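Avirulence protein AvrP123 (PDB 5VJJ) is a zinc-binding effector of the flax rust fungus, recognised by the flax resistance protein P and possibly acting in the plant cell nucleus. Local coordinates at residues Gln15-Arg20 against Arg64-Cys69; Ala22-Pro27 against Tyr54-Pro59. One frame throughout, in Å; residues are numbered along the deposited sequence.

Contact 1. Residues Gln15-Arg20 against Arg64-Cys69; sequences QCLCRR and RSHVAC. With ZN (zinc ion), chain C; ZN (zinc ion), chain D.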
# COMPACT_ATOMS: atom_id res chain seq x y z
N GLN A 15 -5.57 -8.90 4.65
CA GLN A 15 -5.88 -8.50 6.02
C GLN A 15 -6.34 -7.04 6.02
O GLN A 15 -5.61 -6.15 5.57
CB GLN A 15 -4.66 -8.69 6.92
CG GLN A 15 -4.95 -8.44 8.38
CD GLN A 15 -3.90 -9.05 9.30
OE1 GLN A 15 -2.72 -9.13 8.96
NE2 GLN A 15 -4.34 -9.50 10.47
N CYS A 16 -7.55 -6.80 6.51
CA CYS A 16 -8.05 -5.45 6.65
C CYS A 16 -7.30 -4.73 7.77
O CYS A 16 -6.62 -5.34 8.60
CB CYS A 16 -9.56 -5.46 6.94
SG CYS A 16 -10.31 -3.84 7.32
N LEU A 17 -7.43 -3.40 7.80
CA LEU A 17 -6.78 -2.63 8.85
C LEU A 17 -7.29 -3.01 10.23
O LEU A 17 -6.57 -2.84 11.22
CB LEU A 17 -6.99 -1.14 8.61
CG LEU A 17 -6.35 -0.60 7.33
CD1 LEU A 17 -6.78 0.84 7.11
CD2 LEU A 17 -4.83 -0.71 7.39
N CYS A 18 -8.52 -3.52 10.32
CA CYS A 18 -9.02 -4.06 11.58
C CYS A 18 -8.45 -5.44 11.89
O CYS A 18 -8.77 -6.00 12.94
CB CYS A 18 -10.55 -4.12 11.56
SG CYS A 18 -11.22 -5.50 10.61
N ARG A 19 -7.63 -5.99 10.99
CA ARG A 19 -6.88 -7.23 11.09
C ARG A 19 -7.70 -8.46 10.67
O ARG A 19 -7.14 -9.55 10.58
CB ARG A 19 -6.29 -7.48 12.50
CG ARG A 19 -5.20 -6.48 12.86
CD ARG A 19 -4.47 -6.84 14.15
NE ARG A 19 -5.24 -6.54 15.35
CZ ARG A 19 -5.86 -7.43 16.12
NH1 ARG A 19 -5.81 -8.73 15.83
NH2 ARG A 19 -6.53 -7.03 17.19
N ARG A 20 -8.99 -8.32 10.38
CA ARG A 20 -9.75 -9.43 9.84
C ARG A 20 -9.33 -9.72 8.40
O ARG A 20 -8.78 -8.86 7.71
CB ARG A 20 -11.25 -9.14 9.90
CG ARG A 20 -11.86 -9.25 11.28
CD ARG A 20 -13.27 -8.71 11.29
NE ARG A 20 -13.89 -8.81 12.61
CZ ARG A 20 -13.82 -7.87 13.54
NH1 ARG A 20 -13.17 -6.74 13.32
NH2 ARG A 20 -14.42 -8.06 14.71
N ARG A 64 -13.73 -1.23 2.00
CA ARG A 64 -12.61 -0.49 2.57
C ARG A 64 -11.39 -0.66 1.68
O ARG A 64 -11.33 -1.56 0.83
CB ARG A 64 -12.31 -0.93 4.00
CG ARG A 64 -11.36 -0.01 4.75
CD ARG A 64 -11.25 -0.38 6.22
NE ARG A 64 -10.48 0.61 6.98
CZ ARG A 64 -10.29 0.57 8.29
NH1 ARG A 64 -10.81 -0.41 9.02
NH2 ARG A 64 -9.58 1.52 8.89
N SER A 65 -10.40 0.21 1.88
CA SER A 65 -9.21 0.23 1.05
C SER A 65 -8.05 0.82 1.85
O SER A 65 -8.25 1.59 2.78
CB SER A 65 -9.44 1.06 -0.23
OG SER A 65 -8.29 1.07 -1.07
N HIS A 66 -6.83 0.44 1.47
CA HIS A 66 -5.62 1.03 2.02
C HIS A 66 -4.46 0.75 1.06
O HIS A 66 -4.53 -0.16 0.23
CB HIS A 66 -5.30 0.51 3.43
CG HIS A 66 -4.67 -0.85 3.46
ND1 HIS A 66 -5.35 -1.98 3.87
CD2 HIS A 66 -3.42 -1.26 3.15
CE1 HIS A 66 -4.55 -3.02 3.80
NE2 HIS A 66 -3.37 -2.62 3.36
N VAL A 67 -3.39 1.54 1.21
CA VAL A 67 -2.24 1.49 0.32
C VAL A 67 -1.04 0.97 1.09
O VAL A 67 -0.87 1.25 2.28
CB VAL A 67 -1.95 2.87 -0.30
CG1 VAL A 67 -0.65 2.86 -1.10
CG2 VAL A 67 -3.10 3.30 -1.20
N ALA A 68 -0.20 0.19 0.41
CA ALA A 68 1.03 -0.34 0.96
C ALA A 68 2.18 -0.03 0.01
O ALA A 68 2.00 -0.01 -1.21
CB ALA A 68 0.95 -1.85 1.20
N CYS A 69 3.35 0.22 0.58
CA CYS A 69 4.50 0.66 -0.19
C CYS A 69 5.76 -0.01 0.32
O CYS A 69 5.96 -0.13 1.53
CB CYS A 69 4.68 2.19 -0.12
SG CYS A 69 5.98 2.84 -1.18
ZN ZN C . -12.11 -4.68 8.61
ZN ZN D . 6.45 4.85 -0.42

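Contact 2. Residues Ala22-Pro27 against Tyr54-Pro59; sequences APLTQP and YMYRCP. With ZN (zinc ion), chain C.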
# COMPACT_ATOMS: atom_id res chain seq x y z
N ALA A 22 -10.17 -10.19 4.62
CA ALA A 22 -11.18 -9.64 3.73
C ALA A 22 -10.92 -10.09 2.30
O ALA A 22 -9.76 -10.29 1.91
CB ALA A 22 -11.20 -8.11 3.78
N PRO A 23 -11.97 -10.26 1.50
CA PRO A 23 -11.79 -10.60 0.09
C PRO A 23 -11.50 -9.36 -0.74
O PRO A 23 -12.25 -8.38 -0.69
CB PRO A 23 -13.13 -11.23 -0.30
CG PRO A 23 -14.12 -10.47 0.54
CD PRO A 23 -13.40 -10.21 1.86
N LEU A 24 -10.42 -9.41 -1.51
CA LEU A 24 -10.18 -8.38 -2.51
C LEU A 24 -11.30 -8.41 -3.54
O LEU A 24 -11.79 -9.48 -3.92
CB LEU A 24 -8.84 -8.61 -3.21
CG LEU A 24 -7.58 -8.53 -2.36
CD1 LEU A 24 -6.41 -9.03 -3.17
CD2 LEU A 24 -7.36 -7.10 -1.89
N THR A 25 -11.72 -7.22 -3.98
CA THR A 25 -12.71 -7.12 -5.05
C THR A 25 -12.08 -6.88 -6.42
O THR A 25 -12.75 -7.09 -7.44
CB THR A 25 -13.71 -6.01 -4.74
OG1 THR A 25 -13.02 -4.77 -4.52
CG2 THR A 25 -14.53 -6.37 -3.50
N GLN A 26 -10.82 -6.45 -6.46
CA GLN A 26 -10.01 -6.47 -7.67
C GLN A 26 -8.57 -6.73 -7.26
O GLN A 26 -8.22 -6.56 -6.09
CB GLN A 26 -10.13 -5.16 -8.45
CG GLN A 26 -9.84 -3.91 -7.63
CD GLN A 26 -10.09 -2.63 -8.41
OE1 GLN A 26 -10.96 -1.84 -8.05
NE2 GLN A 26 -9.33 -2.42 -9.47
N PRO A 27 -7.72 -7.16 -8.19
CA PRO A 27 -6.31 -7.39 -7.84
C PRO A 27 -5.67 -6.10 -7.36
O PRO A 27 -6.14 -5.00 -7.69
CB PRO A 27 -5.69 -7.87 -9.16
CG PRO A 27 -6.83 -8.31 -10.01
CD PRO A 27 -8.00 -7.47 -9.60
N TYR A 54 -5.21 -1.65 -2.22
CA TYR A 54 -6.02 -2.84 -2.03
C TYR A 54 -7.48 -2.43 -1.86
O TYR A 54 -7.79 -1.57 -1.04
CB TYR A 54 -5.55 -3.64 -0.81
CG TYR A 54 -4.08 -4.02 -0.88
CD1 TYR A 54 -3.65 -5.07 -1.68
CD2 TYR A 54 -3.14 -3.32 -0.14
CE1 TYR A 54 -2.31 -5.41 -1.74
CE2 TYR A 54 -1.80 -3.66 -0.19
CZ TYR A 54 -1.39 -4.71 -0.99
OH TYR A 54 -0.06 -5.04 -1.05
N MET A 55 -8.35 -3.04 -2.66
CA MET A 55 -9.79 -2.85 -2.57
C MET A 55 -10.39 -4.16 -2.08
O MET A 55 -10.18 -5.21 -2.68
CB MET A 55 -10.38 -2.47 -3.93
CG MET A 55 -10.03 -1.07 -4.41
SD MET A 55 -10.98 0.18 -3.54
CE MET A 55 -10.97 1.51 -4.73
N TYR A 56 -11.14 -4.09 -0.98
CA TYR A 56 -11.74 -5.29 -0.41
C TYR A 56 -13.04 -4.93 0.28
O TYR A 56 -13.40 -3.76 0.43
CB TYR A 56 -10.77 -5.98 0.55
CG TYR A 56 -10.13 -5.03 1.53
CD1 TYR A 56 -8.91 -4.44 1.25
CD2 TYR A 56 -10.75 -4.72 2.73
CE1 TYR A 56 -8.32 -3.57 2.15
CE2 TYR A 56 -10.16 -3.86 3.63
CZ TYR A 56 -8.95 -3.29 3.34
OH TYR A 56 -8.37 -2.42 4.24
N ARG A 57 -13.77 -5.97 0.69
CA ARG A 57 -15.07 -5.85 1.34
C ARG A 57 -14.97 -6.61 2.66
O ARG A 57 -15.19 -7.81 2.70
CB ARG A 57 -16.18 -6.41 0.44
CG ARG A 57 -17.59 -6.30 1.03
CD ARG A 57 -18.21 -4.95 0.73
NE ARG A 57 -18.65 -4.84 -0.66
CZ ARG A 57 -19.90 -5.04 -1.08
NH1 ARG A 57 -20.87 -5.35 -0.22
NH2 ARG A 57 -20.19 -4.91 -2.37
N CYS A 58 -14.64 -5.90 3.73
CA CYS A 58 -14.43 -6.55 5.02
C CYS A 58 -15.76 -7.00 5.61
O CYS A 58 -16.72 -6.22 5.64
CB CYS A 58 -13.72 -5.61 5.99
SG CYS A 58 -13.39 -6.36 7.60
N PRO A 59 -15.86 -8.23 6.12
CA PRO A 59 -17.13 -8.66 6.75
C PRO A 59 -17.53 -7.78 7.91
O PRO A 59 -18.73 -7.68 8.22
CB PRO A 59 -16.83 -10.09 7.21
CG PRO A 59 -15.36 -10.14 7.36
CD PRO A 59 -14.82 -9.26 6.27
ZN ZN C . -12.11 -4.68 8.61

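Contact 1. Residues Gln15-Arg20 against Arg64-Cys69
Leu17 inserts its branched end between Arg64 and His66, two residues on one side of strand 64-69, and shows how a short zinc-binding turn can lean on a strand chiefly through one aliphatic side chain. The tight part lies here. CB of Leu17 sits over the centre of one face of the Arg64 guanidinium, and CD1 of Leu17 comes within 3.4 Å of NH2 of Arg64; the two side chains cross at about a right angle. The arginine chain is extended from CG to NE, with CG anti to the backbone N (chi1 -168°), and this carries the flat group along the turn as far as Leu17 while CD of Arg64 passes 3.8 Å from SG of Cys16. The other methyl, CD2 of Leu17, makes a CH-pi contact with one face of the His66 imidazole, 4.1 Å from its centroid and displaced toward the rim. At the edge of the same ring, O of Gln15 approaches CE1 of His66 at 3.7 Å. The ring's ND1 is hydrogen-bonded to Tyr56 OH, which helps to fix its rotation.

The outer side of the turn is looser, and it is braced from within: NE2 of Gln15 donates to a lone pair of O of Arg19 at 2.8 Å, in the carbonyl plane, and NH1 of Arg20 reaches SG of Cys18 at 3.6 Å, in the guanidinium plane. Cys18 N donates to Cys16 SG, and Arg20 N to Cys18 SG; these N-H groups and the Arg20 guanidinium probably temper the negative charge of the thiolates. The type I turn from Cys16 to Arg19 thus presents two ligands to one zinc ion, which Cys58 and Cys61 complete as a four-cysteine zinc-finger site.

Contact 2. Residues Ala22-Pro27 against Tyr54-Pro59
Backbone bonds join Pro23 to Arg57 and Thr25 to Met55, and they illustrate how a chain leaving a strand can still hold to its neighbour. Arg57 N donates to Pro23 O at 3.2 Å. Thr25 N gives the shorter bond, 2.8 Å to Met55 O. Around the same oxygen gather a weak bond from Thr25 OG1 and a CA-H...O contact from Leu24 CA at 3.2 Å, so one firm bond and two weaker contacts converge on this oxygen. The threonine hydroxyl lies between the backbone N and carbonyl carbon (chi1 56°), a rotation that turns it back toward Met55.

These bonds frame a single beta bridge between Leu24 and Tyr56, through which the end of the small antiparallel hairpin 13-15/21-23 meets strand 51-58 of the three-stranded sheet. The hairpin carries zinc ligands in its turn, while Cys58, at the end of the longer strand, binds the same zinc ion through SG.

Apolar packing comes from Ala22 and Leu24 against the tyrosines of strand 51-58. CB of Ala22 rests 3.6 Å from CD2 of the Tyr56 ring, approaching it obliquely, and also lies 4.2 Å from CB of Cys58. Leu24 turns CD2 back to CB of Tyr54 at 4.1 Å, the two side chains crossing obliquely.

Looser van der Waals contacts occupy the outer side, where Gln26 and Met55 run side by side and point the same way, with OE1 of Gln26 3.8 Å from CG of Met55.

How the contacts relate
Contacts 1 and 2 lie on the same side of the chain's centre, their own centres about 9 Å apart. Along the sequence the order is 15-20, 22-27, 54-59, 64-69, so contact 2 falls within the span that contact 1 closes. Strands 51-58 and 64-69, consecutive in the chain, are antiparallel neighbours in one sheet and tie the contacts directly: His66 O lies 2.9 Å from Tyr54 N, a probable hydrogen bond. Packing of Cys16 SG against Tyr56 CE2 adds a second link. Both contacts reach the same four-cysteine zinc site, while Cys69, at the far end of strand 64-69, binds a second zinc ion, so the strand runs from the neighbourhood of one zinc site to a ligand of the next.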